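Local coordinates for protein dehydroquinate synthase (Thermus thermophilus, PDB 1UJN) that probably converts 3-deoxy-D-arabino-heptulosonate 7-phosphate into 3-dehydroquinate with release of phosphate, using NAD and a divalent zinc or cobalt ion, in chorismate biosynthesis, at residues E8-P13 / F146-G151; P30-F35 / A86-V91; A115-T120 / V152-R157; G178-D183 / R224-L229. All coordinates share one frame; numbering follows the deposited sequence.

Contact 1: residues E8-P13 / F146-G151; sequences EPVPYP and FHFPQG
At the entry to the neighbouring parallel strands 12-17 and 151-155 of the Rossmann-like N-terminal domain, Tyr12 meets Pro149 and Phe148 of the loop leading into the second strand. The tyrosine ring lies over the proline: Pro149 CG sits 4.0 Å from the Tyr12 ring centroid and 20° off the ring normal, a CH-pi contact. The Pro149 carbonyl also reaches a face of the ring, its O 3.3 Å from Tyr12 CG. A chi1 of 64° sets Tyr12 CG between its own backbone N and carbonyl carbon and turns the ring across this loop, while its hydroxyl is hydrogen-bonded to Ser127 O. Phe148 crosses the tyrosine at about a right angle, its CB 4.0 Å from Tyr12 CE1. The far end of the Phe148 ring meets Pro9, which follows a cis peptide bond, and Val10 CG2 touches nearer its base at CD1. Toward the strands, Gly151 CA makes a CA-H...O contact of 3.5 Å with Pro13 O. Polar linkage between the segments passes through a water that donates to both carbonyls, 3.3 Å from Pro11 O and 2.6 Å from Gln150 O.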
loop_
_atom_site.group_PDB
_atom_site.type_symbol
_atom_site.label_atom_id
_atom_site.label_comp_id
_atom_site.label_asym_id
_atom_site.label_seq_id
_atom_site.Cartn_x
_atom_site.Cartn_y
_atom_site.Cartn_z
ATOM N N GLU A 8 -10.796 15.917 4.344
ATOM C CA GLU A 8 -11.002 14.794 3.437
ATOM C C GLU A 8 -9.736 14.425 2.671
ATOM O O GLU A 8 -8.902 15.285 2.382
ATOM C CB GLU A 8 -12.123 15.136 2.448
ATOM C CG GLU A 8 -13.462 15.461 3.109
ATOM C CD GLU A 8 -14.147 14.232 3.690
ATOM O OE1 GLU A 8 -13.439 13.292 4.109
ATOM O OE2 GLU A 8 -15.398 14.210 3.735
ATOM N N PRO A 9 -9.581 13.133 2.325
ATOM C CA PRO A 9 -10.522 12.045 2.620
ATOM C C PRO A 9 -10.414 11.528 4.052
ATOM O O PRO A 9 -11.304 10.833 4.539
ATOM C CB PRO A 9 -10.140 10.981 1.596
ATOM C CG PRO A 9 -8.663 11.141 1.515
ATOM C CD PRO A 9 -8.493 12.653 1.453
ATOM N N VAL A 10 -9.313 11.867 4.715
ATOM C CA VAL A 10 -9.066 11.458 6.093
ATOM C C VAL A 10 -8.660 12.704 6.876
ATOM O O VAL A 10 -7.758 13.433 6.467
ATOM C CB VAL A 10 -7.926 10.415 6.172
ATOM C CG1 VAL A 10 -7.685 10.007 7.617
ATOM C CG2 VAL A 10 -8.280 9.198 5.330
ATOM N N PRO A 11 -9.323 12.966 8.011
ATOM C CA PRO A 11 -8.996 14.147 8.813
ATOM C C PRO A 11 -7.765 14.063 9.707
ATOM O O PRO A 11 -7.479 13.034 10.323
ATOM C CB PRO A 11 -10.269 14.366 9.621
ATOM C CG PRO A 11 -10.712 12.966 9.886
ATOM C CD PRO A 11 -10.527 12.295 8.536
ATOM N N TYR A 12 -7.031 15.167 9.757
ATOM C CA TYR A 12 -5.854 15.286 10.603
ATOM C C TYR A 12 -5.442 16.753 10.665
ATOM O O TYR A 12 -5.726 17.531 9.754
ATOM C CB TYR A 12 -4.680 14.430 10.095
ATOM C CG TYR A 12 -4.128 14.815 8.741
ATOM C CD1 TYR A 12 -4.612 14.224 7.578
ATOM C CD2 TYR A 12 -3.092 15.748 8.628
ATOM C CE1 TYR A 12 -4.069 14.544 6.327
ATOM C CE2 TYR A 12 -2.548 16.082 7.388
ATOM C CZ TYR A 12 -3.040 15.472 6.243
ATOM O OH TYR A 12 -2.496 15.786 5.020
ATOM N N PRO A 13 -4.792 17.151 11.761
ATOM C CA PRO A 13 -4.331 18.524 11.970
ATOM C C PRO A 13 -2.913 18.754 11.455
ATOM O O PRO A 13 -2.104 17.827 11.399
ATOM C CB PRO A 13 -4.389 18.663 13.479
ATOM C CG PRO A 13 -3.874 17.308 13.910
ATOM C CD PRO A 13 -4.627 16.354 12.993
ATOM N N PHE A 146 -0.832 5.890 -1.152
ATOM C CA PHE A 146 -1.474 7.086 -0.638
ATOM C C PHE A 146 -1.789 6.709 0.804
ATOM O O PHE A 146 -2.617 5.828 1.065
ATOM C CB PHE A 146 -2.749 7.406 -1.419
ATOM C CG PHE A 146 -2.484 8.047 -2.751
ATOM C CD1 PHE A 146 -2.575 7.310 -3.925
ATOM C CD2 PHE A 146 -2.104 9.387 -2.826
ATOM C CE1 PHE A 146 -2.289 7.898 -5.159
ATOM C CE2 PHE A 146 -1.814 9.983 -4.053
ATOM C CZ PHE A 146 -1.908 9.233 -5.220
ATOM N N HIS A 147 -1.087 7.345 1.736
ATOM C CA HIS A 147 -1.255 7.065 3.152
ATOM C C HIS A 147 -1.098 8.396 3.873
ATOM O O HIS A 147 -0.044 9.031 3.805
ATOM C CB HIS A 147 -0.190 6.067 3.607
ATOM C CG HIS A 147 -0.430 5.508 4.974
ATOM N ND1 HIS A 147 -1.644 4.988 5.361
ATOM C CD2 HIS A 147 0.390 5.385 6.044
ATOM C CE1 HIS A 147 -1.564 4.567 6.611
ATOM N NE2 HIS A 147 -0.340 4.796 7.048
ATOM N N PHE A 148 -2.165 8.823 4.539
ATOM C CA PHE A 148 -2.168 10.108 5.222
ATOM C C PHE A 148 -1.679 10.051 6.647
ATOM O O PHE A 148 -1.959 9.100 7.373
ATOM C CB PHE A 148 -3.574 10.708 5.210
ATOM C CG PHE A 148 -4.142 10.869 3.840
ATOM C CD1 PHE A 148 -4.777 9.812 3.212
ATOM C CD2 PHE A 148 -3.987 12.065 3.150
ATOM C CE1 PHE A 148 -5.252 9.937 1.910
ATOM C CE2 PHE A 148 -4.458 12.201 1.841
ATOM C CZ PHE A 148 -5.091 11.133 1.225
ATOM N N PRO A 149 -0.947 11.090 7.073
ATOM C CA PRO A 149 -0.442 11.123 8.445
ATOM C C PRO A 149 -1.602 11.358 9.401
ATOM O O PRO A 149 -2.659 11.862 9.008
ATOM C CB PRO A 149 0.543 12.288 8.426
ATOM C CG PRO A 149 -0.069 13.231 7.443
ATOM C CD PRO A 149 -0.548 12.299 6.329
ATOM N N GLN A 150 -1.397 10.975 10.651
ATOM C CA GLN A 150 -2.390 11.142 11.693
ATOM C C GLN A 150 -2.272 12.575 12.205
ATOM O O GLN A 150 -3.150 13.078 12.905
ATOM C CB GLN A 150 -2.091 10.144 12.804
ATOM C CG GLN A 150 -3.124 10.042 13.875
ATOM C CD GLN A 150 -2.813 8.902 14.816
ATOM O OE1 GLN A 150 -3.388 7.814 14.712
ATOM N NE2 GLN A 150 -1.917 9.155 15.765
ATOM N N GLY A 151 -1.173 13.225 11.835
ATOM C CA GLY A 151 -0.929 14.601 12.237
ATOM C C GLY A 151 0.390 15.084 11.654
ATOM O O GLY A 151 1.282 14.273 11.392
HETATM O O HOH W 1 -5.691 12.345 12.995
#

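Contact 2: residues P30-F35 / A86-V91; sequences PAALLF and ATLLVV
Strands 31-36 and 87-92 run side by side in the same direction, and five backbone hydrogen bonds join Pro30-Phe35 to Ala86-Val91. The bonds alternate in direction: Thr87 N gives to Pro30 O, Ala32 N to Thr87 O, Leu89 N to Ala32 O, Leu34 N to Leu89 O and Val91 N to Leu34 O. The central one, Leu89 N to Ala32 O, is short and straight at 2.8 Å and 174°. At the entry to the strands the bond from Thr87 N is more bent, 148° at the hydrogen, and its donor is tilted from the carbonyl plane of Pro30. CA-H...O contacts accompany the stronger bonds, among them Phe35 CA to Val91 O at 3.1 Å.

A water bridges the entry, donating to Pro30 O and accepting from Thr87 OG1 at 2.8 Å.

Apolar contacts follow the two faces. On the face of Ala31, Leu33 and Phe35, Leu89 CD1 reaches Ala31 CB at 3.9 Å, and Leu33 crosses Leu89 at about a right angle, Leu33 CG lying 3.9 Å from Leu89 CB. With CG anti to the backbone N (chi1 -173°), Leu33 also brings CD2 to 4.0 Å from Val91 CG2. On the other face, Leu88 CD1 lies 4.2 Å from Ala32 CB. A largely parallel sheet with helices such as 40-50 packed on it, here through Val46 and Leu50, is the Rossmann-like arrangement of the N-terminal domain, whose predicted NAD site includes Thr118, near Val91.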
loop_
_atom_site.group_PDB
_atom_site.type_symbol
_atom_site.label_atom_id
_atom_site.label_comp_id
_atom_site.label_asym_id
_atom_site.label_seq_id
_atom_site.Cartn_x
_atom_site.Cartn_y
_atom_site.Cartn_z
ATOM N N PRO A 30 2.604 1.481 21.285
ATOM C CA PRO A 30 4.044 1.464 21.010
ATOM C C PRO A 30 4.405 2.422 19.875
ATOM O O PRO A 30 3.526 2.876 19.129
ATOM C CB PRO A 30 4.320 -0.003 20.671
ATOM C CG PRO A 30 3.161 -0.814 21.169
ATOM C CD PRO A 30 2.007 0.152 21.075
ATOM N N ALA A 31 5.691 2.738 19.749
ATOM C CA ALA A 31 6.131 3.669 18.715
ATOM C C ALA A 31 7.603 3.532 18.354
ATOM O O ALA A 31 8.393 2.941 19.094
ATOM C CB ALA A 31 5.840 5.103 19.169
ATOM N N ALA A 32 7.959 4.089 17.201
ATOM C CA ALA A 32 9.328 4.078 16.713
ATOM C C ALA A 32 9.498 5.399 15.978
ATOM O O ALA A 32 8.516 5.969 15.494
ATOM C CB ALA A 32 9.549 2.903 15.765
ATOM N N LEU A 33 10.726 5.898 15.902
ATOM C CA LEU A 33 10.962 7.170 15.240
ATOM C C LEU A 33 12.094 7.053 14.227
ATOM O O LEU A 33 13.182 6.579 14.544
ATOM C CB LEU A 33 11.276 8.258 16.286
ATOM C CG LEU A 33 11.400 9.720 15.829
ATOM C CD1 LEU A 33 11.153 10.648 17.019
ATOM C CD2 LEU A 33 12.783 9.969 15.225
ATOM N N LEU A 34 11.799 7.470 12.999
ATOM C CA LEU A 34 12.740 7.457 11.886
ATOM C C LEU A 34 13.126 8.918 11.640
ATOM O O LEU A 34 12.249 9.788 11.571
ATOM C CB LEU A 34 12.040 6.883 10.648
ATOM C CG LEU A 34 12.860 6.649 9.384
ATOM C CD1 LEU A 34 13.853 5.523 9.644
ATOM C CD2 LEU A 34 11.933 6.293 8.215
ATOM N N PHE A 35 14.420 9.199 11.488
ATOM C CA PHE A 35 14.851 10.581 11.284
ATOM C C PHE A 35 16.040 10.775 10.345
ATOM O O PHE A 35 16.848 9.874 10.149
ATOM C CB PHE A 35 15.193 11.214 12.640
ATOM C CG PHE A 35 16.402 10.603 13.314
ATOM C CD1 PHE A 35 17.674 11.135 13.114
ATOM C CD2 PHE A 35 16.264 9.494 14.144
ATOM C CE1 PHE A 35 18.794 10.572 13.732
ATOM C CE2 PHE A 35 17.377 8.921 14.768
ATOM C CZ PHE A 35 18.645 9.462 14.562
ATOM N N ALA A 86 1.026 0.282 16.596
ATOM C CA ALA A 86 2.194 1.136 16.776
ATOM C C ALA A 86 2.082 2.386 15.899
ATOM O O ALA A 86 1.324 2.421 14.921
ATOM C CB ALA A 86 3.472 0.369 16.425
ATOM N N THR A 87 2.839 3.411 16.264
ATOM C CA THR A 87 2.864 4.657 15.510
ATOM C C THR A 87 4.298 4.931 15.088
ATOM O O THR A 87 5.224 4.811 15.895
ATOM C CB THR A 87 2.391 5.855 16.361
ATOM O OG1 THR A 87 1.042 5.638 16.788
ATOM C CG2 THR A 87 2.456 7.150 15.548
ATOM N N LEU A 88 4.485 5.291 13.824
ATOM C CA LEU A 88 5.816 5.613 13.318
ATOM C C LEU A 88 5.933 7.130 13.241
ATOM O O LEU A 88 5.115 7.780 12.593
ATOM C CB LEU A 88 6.017 5.031 11.912
ATOM C CG LEU A 88 7.382 5.311 11.265
ATOM C CD1 LEU A 88 8.475 4.579 12.045
ATOM C CD2 LEU A 88 7.382 4.842 9.823
ATOM N N LEU A 89 6.928 7.695 13.916
ATOM C CA LEU A 89 7.138 9.137 13.878
ATOM C C LEU A 89 8.238 9.393 12.851
ATOM O O LEU A 89 9.261 8.706 12.839
ATOM C CB LEU A 89 7.548 9.666 15.260
ATOM C CG LEU A 89 6.446 9.656 16.328
ATOM C CD1 LEU A 89 6.159 8.233 16.792
ATOM C CD2 LEU A 89 6.897 10.507 17.512
ATOM N N VAL A 90 8.021 10.363 11.971
ATOM C CA VAL A 90 9.007 10.644 10.937
ATOM C C VAL A 90 9.478 12.084 10.997
ATOM O O VAL A 90 8.689 13.020 10.816
ATOM C CB VAL A 90 8.431 10.338 9.533
ATOM C CG1 VAL A 90 9.534 10.411 8.494
ATOM C CG2 VAL A 90 7.788 8.948 9.527
ATOM N N VAL A 91 10.772 12.256 11.240
ATOM C CA VAL A 91 11.363 13.582 11.372
ATOM C C VAL A 91 12.389 13.828 10.270
ATOM O O VAL A 91 13.435 13.179 10.228
ATOM C CB VAL A 91 12.053 13.730 12.746
ATOM C CG1 VAL A 91 12.518 15.173 12.946
ATOM C CG2 VAL A 91 11.094 13.298 13.866
HETATM O O HOH W 2 1.062 3.898 18.986
#

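Contact 3: residues A115-T120 / V152-R157; sequences AFPTTT and VYAELR
Ala115 and Val152 form a parallel bridge between strands 112-117 and 151-155, central neighbours in the Rossmann-like sheet of the N-terminal domain. Ala115 O accepts from Tyr153 N at 2.8 Å, the N-H pointing nearly straight at it, and the alanine methyl rests against Val152 CG2.

Phe116 lies on the opposite face together with Tyr153. Its CD2 comes within 3.7 Å of Tyr153 CB, and the two rings meet obliquely, centroids 5.7 Å apart and planes at 31°. Both side chains have CG anti to the carbonyl carbon (chi1 -64° and -60°), a shared setting that brings the Phe116 ring beside the root of the Tyr153 ring. Val46 of helix 40-50 and Leu21 also touch Phe116.

Pro117 has no N-H to continue the direct pairing. Its ring packs instead, with CD 3.7 Å from Val152 CG1 and CG 3.8 Å from Ala154 CB, and it also touches Ala122 and Ile123 of helix 120-126. Here, where the strands part, two waters bridge them. One donates to Pro117 O and Tyr153 O and accepts from Glu155 N; the other donates to Pro117 O at 2.8 Å and to Glu155 O at 2.9 Å.

Past this point the first segment leaves the sheet. Thr118 and Thr119 are predicted to bind NAD, which places the predicted cofactor site at the C-terminal end of the strand, as is usual in Rossmann-like folds. Thr119 is also the N-cap of helix 120-126, its OG1 accepting from Ala122 N.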
loop_
_atom_site.group_PDB
_atom_site.type_symbol
_atom_site.label_atom_id
_atom_site.label_comp_id
_atom_site.label_asym_id
_atom_site.label_seq_id
_atom_site.Cartn_x
_atom_site.Cartn_y
_atom_site.Cartn_z
ATOM N N ALA A 115 4.030 13.049 11.137
ATOM C CA ALA A 115 5.079 13.719 10.386
ATOM C C ALA A 115 5.581 14.975 11.091
ATOM O O ALA A 115 4.792 15.772 11.595
ATOM C CB ALA A 115 4.566 14.082 9.005
ATOM N N PHE A 116 6.901 15.133 11.121
ATOM C CA PHE A 116 7.532 16.310 11.718
ATOM C C PHE A 116 8.463 16.853 10.640
ATOM O O PHE A 116 9.668 16.589 10.644
ATOM C CB PHE A 116 8.325 15.924 12.961
ATOM C CG PHE A 116 7.472 15.385 14.069
ATOM C CD1 PHE A 116 7.088 14.049 14.081
ATOM C CD2 PHE A 116 7.025 16.221 15.087
ATOM C CE1 PHE A 116 6.266 13.550 15.099
ATOM C CE2 PHE A 116 6.203 15.731 16.106
ATOM C CZ PHE A 116 5.825 14.395 16.110
ATOM N N PRO A 117 7.904 17.607 9.684
ATOM C CA PRO A 117 8.701 18.172 8.593
ATOM C C PRO A 117 9.767 19.148 9.078
ATOM O O PRO A 117 9.533 19.945 9.985
ATOM C CB PRO A 117 7.644 18.819 7.692
ATOM C CG PRO A 117 6.585 19.233 8.667
ATOM C CD PRO A 117 6.499 18.049 9.604
ATOM N N THR A 118 10.949 19.060 8.481
ATOM C CA THR A 118 12.053 19.932 8.867
ATOM C C THR A 118 12.609 20.756 7.703
ATOM O O THR A 118 13.718 21.288 7.781
ATOM C CB THR A 118 13.196 19.115 9.507
ATOM O OG1 THR A 118 13.625 18.099 8.600
ATOM C CG2 THR A 118 12.715 18.464 10.802
ATOM N N THR A 119 11.844 20.852 6.622
ATOM C CA THR A 119 12.250 21.652 5.468
ATOM C C THR A 119 11.011 22.429 5.028
ATOM O O THR A 119 9.888 22.037 5.346
ATOM C CB THR A 119 12.727 20.791 4.268
ATOM O OG1 THR A 119 11.616 20.068 3.720
ATOM C CG2 THR A 119 13.821 19.815 4.700
ATOM N N THR A 120 11.199 23.529 4.305
ATOM C CA THR A 120 10.042 24.300 3.860
ATOM C C THR A 120 9.251 23.519 2.816
ATOM O O THR A 120 8.019 23.540 2.809
ATOM C CB THR A 120 10.466 25.661 3.271
ATOM O OG1 THR A 120 11.580 25.482 2.390
ATOM C CG2 THR A 120 10.855 26.618 4.393
ATOM N N VAL A 152 0.511 16.394 11.432
ATOM C CA VAL A 152 1.745 16.987 10.899
ATOM C C VAL A 152 2.130 18.106 11.860
ATOM O O VAL A 152 1.313 18.972 12.162
ATOM C CB VAL A 152 1.545 17.591 9.498
ATOM C CG1 VAL A 152 2.843 18.247 9.016
ATOM C CG2 VAL A 152 1.131 16.499 8.515
ATOM N N TYR A 153 3.369 18.077 12.334
ATOM C CA TYR A 153 3.848 19.064 13.295
ATOM C C TYR A 153 5.141 19.686 12.804
ATOM O O TYR A 153 6.200 19.059 12.860
ATOM C CB TYR A 153 4.040 18.370 14.647
ATOM C CG TYR A 153 2.742 17.775 15.154
ATOM C CD1 TYR A 153 1.860 18.536 15.920
ATOM C CD2 TYR A 153 2.339 16.490 14.770
ATOM C CE1 TYR A 153 0.605 18.038 16.285
ATOM C CE2 TYR A 153 1.084 15.989 15.124
ATOM C CZ TYR A 153 0.227 16.770 15.879
ATOM O OH TYR A 153 -1.034 16.314 16.200
ATOM N N ALA A 154 5.030 20.924 12.319
ATOM C CA ALA A 154 6.154 21.680 11.768
ATOM C C ALA A 154 6.740 22.650 12.778
ATOM O O ALA A 154 6.195 23.735 13.006
ATOM C CB ALA A 154 5.706 22.440 10.518
ATOM N N GLU A 155 7.850 22.242 13.378
ATOM C CA GLU A 155 8.552 23.041 14.372
ATOM C C GLU A 155 9.465 23.999 13.626
ATOM O O GLU A 155 10.485 23.590 13.084
ATOM C CB GLU A 155 9.383 22.127 15.271
ATOM C CG GLU A 155 10.248 22.862 16.278
ATOM C CD GLU A 155 9.459 23.864 17.084
ATOM O OE1 GLU A 155 8.494 23.456 17.771
ATOM O OE2 GLU A 155 9.801 25.064 17.026
ATOM N N LEU A 156 9.096 25.274 13.605
ATOM C CA LEU A 156 9.885 26.270 12.893
ATOM C C LEU A 156 11.315 26.407 13.423
ATOM O O LEU A 156 12.220 26.764 12.678
ATOM C CB LEU A 156 9.156 27.620 12.922
ATOM C CG LEU A 156 7.756 27.552 12.292
ATOM C CD1 LEU A 156 7.081 28.914 12.355
ATOM C CD2 LEU A 156 7.866 27.080 10.846
ATOM N N ARG A 157 11.529 26.110 14.701
ATOM C CA ARG A 157 12.874 26.219 15.232
ATOM C C ARG A 157 13.812 25.263 14.509
ATOM O O ARG A 157 15.025 25.424 14.504
ATOM C CB ARG A 157 12.828 25.878 16.722
ATOM C CG ARG A 157 14.196 26.009 17.391
ATOM C CD ARG A 157 14.096 25.955 18.919
ATOM N NE ARG A 157 13.181 24.890 19.338
ATOM C CZ ARG A 157 13.698 23.657 19.495
ATOM N NH1 ARG A 157 14.985 23.444 19.278
ATOM N NH2 ARG A 157 12.905 22.650 19.875
HETATM O O HOH W 3 8.824 19.624 12.631
HETATM O O HOH W 4 10.139 22.617 10.363
#

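Contact 4: residues G178-D183 / R224-L229; sequences GLIAGD and RRLLNL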
loop_
_atom_site.group_PDB
_atom_site.type_symbol
_atom_site.label_atom_id
_atom_site.label_comp_id
_atom_site.label_asym_id
_atom_site.label_seq_id
_atom_site.Cartn_x
_atom_site.Cartn_y
_atom_site.Cartn_z
ATOM N N GLY A 178 0.381 30.538 -4.682
ATOM C CA GLY A 178 -0.094 31.906 -4.805
ATOM C C GLY A 178 -0.690 32.147 -6.178
ATOM O O GLY A 178 -1.765 32.743 -6.309
ATOM N N LEU A 179 0.007 31.677 -7.208
ATOM C CA LEU A 179 -0.465 31.836 -8.576
ATOM C C LEU A 179 -1.731 31.011 -8.810
ATOM O O LEU A 179 -2.644 31.441 -9.516
ATOM C CB LEU A 179 0.622 31.400 -9.562
ATOM C CG LEU A 179 1.897 32.244 -9.596
ATOM C CD1 LEU A 179 2.897 31.614 -10.552
ATOM C CD2 LEU A 179 1.561 33.666 -10.032
ATOM N N ILE A 180 -1.782 29.825 -8.211
ATOM C CA ILE A 180 -2.930 28.939 -8.363
ATOM C C ILE A 180 -4.190 29.485 -7.686
ATOM O O ILE A 180 -5.271 29.489 -8.278
ATOM C CB ILE A 180 -2.628 27.539 -7.791
ATOM C CG1 ILE A 180 -1.522 26.867 -8.613
ATOM C CG2 ILE A 180 -3.883 26.680 -7.816
ATOM C CD1 ILE A 180 -1.080 25.525 -8.069
ATOM N N ALA A 181 -4.047 29.954 -6.451
ATOM C CA ALA A 181 -5.185 30.479 -5.699
ATOM C C ALA A 181 -5.503 31.946 -5.985
ATOM O O ALA A 181 -6.637 32.390 -5.786
ATOM C CB ALA A 181 -4.943 30.289 -4.204
ATOM N N GLY A 182 -4.510 32.692 -6.456
ATOM C CA GLY A 182 -4.716 34.103 -6.720
ATOM C C GLY A 182 -4.433 34.874 -5.442
ATOM O O GLY A 182 -4.935 35.980 -5.237
ATOM N N ASP A 183 -3.623 34.272 -4.576
ATOM C CA ASP A 183 -3.256 34.871 -3.298
ATOM C C ASP A 183 -1.967 35.677 -3.446
ATOM O O ASP A 183 -0.869 35.118 -3.424
ATOM C CB ASP A 183 -3.057 33.772 -2.248
ATOM C CG ASP A 183 -3.010 34.316 -0.833
ATOM O OD1 ASP A 183 -2.412 35.392 -0.622
ATOM O OD2 ASP A 183 -3.567 33.665 0.076
ATOM N N ARG A 224 -7.203 20.539 -8.631
ATOM C CA ARG A 224 -6.081 19.727 -8.176
ATOM C C ARG A 224 -4.939 19.582 -9.182
ATOM O O ARG A 224 -3.772 19.576 -8.796
ATOM C CB ARG A 224 -6.573 18.343 -7.756
ATOM C CG ARG A 224 -5.594 17.591 -6.874
ATOM C CD ARG A 224 -6.227 16.328 -6.334
ATOM N NE ARG A 224 -5.376 15.657 -5.360
ATOM C CZ ARG A 224 -5.705 14.529 -4.740
ATOM N NH1 ARG A 224 -6.870 13.947 -4.994
ATOM N NH2 ARG A 224 -4.874 13.983 -3.866
ATOM N N ARG A 225 -5.263 19.468 -10.466
ATOM C CA ARG A 225 -4.152 19.301 -11.396
ATOM C C ARG A 225 -3.478 20.637 -11.721
ATOM O O ARG A 225 -2.472 20.703 -12.416
ATOM C CB ARG A 225 -4.692 18.665 -12.676
ATOM C CG ARG A 225 -5.546 19.635 -13.493
ATOM C CD ARG A 225 -6.617 18.909 -14.316
ATOM N NE ARG A 225 -6.989 19.704 -15.490
ATOM C CZ ARG A 225 -8.167 20.353 -15.447
ATOM N NH1 ARG A 225 -8.936 20.267 -14.376
ATOM N NH2 ARG A 225 -8.553 21.091 -16.493
ATOM N N LEU A 226 -3.976 21.720 -11.130
ATOM C CA LEU A 226 -3.341 23.025 -11.280
ATOM C C LEU A 226 -2.054 23.049 -10.454
ATOM O O LEU A 226 -1.181 23.889 -10.666
ATOM C CB LEU A 226 -4.282 24.135 -10.803
ATOM C CG LEU A 226 -5.636 24.253 -11.515
ATOM C CD1 LEU A 226 -6.466 25.332 -10.835
ATOM C CD2 LEU A 226 -5.437 24.584 -12.991
ATOM N N LEU A 227 -1.946 22.120 -9.508
ATOM C CA LEU A 227 -0.763 22.025 -8.659
ATOM C C LEU A 227 0.449 21.644 -9.507
ATOM O O LEU A 227 1.594 21.756 -9.063
ATOM C CB LEU A 227 -0.985 20.981 -7.560
ATOM C CG LEU A 227 -2.109 21.279 -6.561
ATOM C CD1 LEU A 227 -2.400 20.042 -5.729
ATOM C CD2 LEU A 227 -1.708 22.446 -5.671
ATOM N N ASN A 228 0.194 21.197 -10.731
ATOM C CA ASN A 228 1.278 20.814 -11.628
ATOM C C ASN A 228 1.801 22.000 -12.427
ATOM O O ASN A 228 2.527 21.829 -13.408
ATOM C CB ASN A 228 0.817 19.706 -12.576
ATOM C CG ASN A 228 0.537 18.404 -11.849
ATOM O OD1 ASN A 228 1.381 17.906 -11.097
ATOM N ND2 ASN A 228 -0.650 17.843 -12.067
ATOM N N LEU A 229 1.427 23.205 -12.005
ATOM C CA LEU A 229 1.875 24.423 -12.673
ATOM C C LEU A 229 3.404 24.483 -12.656
ATOM O O LEU A 229 4.020 24.379 -11.596
ATOM C CB LEU A 229 1.305 25.652 -11.957
ATOM C CG LEU A 229 1.740 27.043 -12.435
ATOM C CD1 LEU A 229 1.274 27.285 -13.874
ATOM C CD2 LEU A 229 1.162 28.093 -11.500
#
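The last turn of helix 164-181 faces a 3-10 turn at Arg224-Leu227, the two backbones coming closest at Ile180 and Leu226, whose CA atoms are 6.6 Å apart. Ile180 carries most of the contact. Its CG1 stands anti to the carbonyl carbon and the chain is extended beyond it (chi2 176°), which drives CD1 into the turn, close to the Leu226 carbonyl and 3.6 Å from Leu227 CA. Leu226 O is already engaged within the turn by Leu229 N, at 3.0 Å. The other branch of the isoleucine, CG2, lies 3.9 Å from Leu226 CB, while Leu227 curls its CD2 back to within 4.0 Å of Ile180 CD1. Leu229 fills the adjoining position: its CD2 touches Leu179 CB at 3.9 Å and approaches Ile180 CG1. The Leu229 side chain runs counter to that of Ile180 and lies roughly perpendicular to that of Leu179. Just past helix 164-181, Gly182 takes a positive phi, and Gly178 O accepts from both Gly182 N and Asp183 N. Within the C-terminal domain, strands 311-314 and 319-323 pack on Leu226 and Leu229 through Val312 and Leu320, and Leu229 O accepts from His231, a predicted zinc ligand at the start of helix 231-240.

From the N terminus, the chain enters contact 1 at 8-13 and closes that long loop only at 146-151. Nested inside it, contact 2 joins 30-35 to 86-91. The segments of contact 3 alternate with those of contact 1: 115-120 falls within its loop, and 152-157 follows directly after it. These two contacts touch through Pro13 O to Val152 N and Gly151 O to Ala115 N, and Val90 O to Phe116 N links contact 2 to contact 3, so all three reach one sheet. Contact 4 opens and closes later, tying helix 164-181 to the approach to helix 231-240; its centre is about 32 Å from that of contact 2.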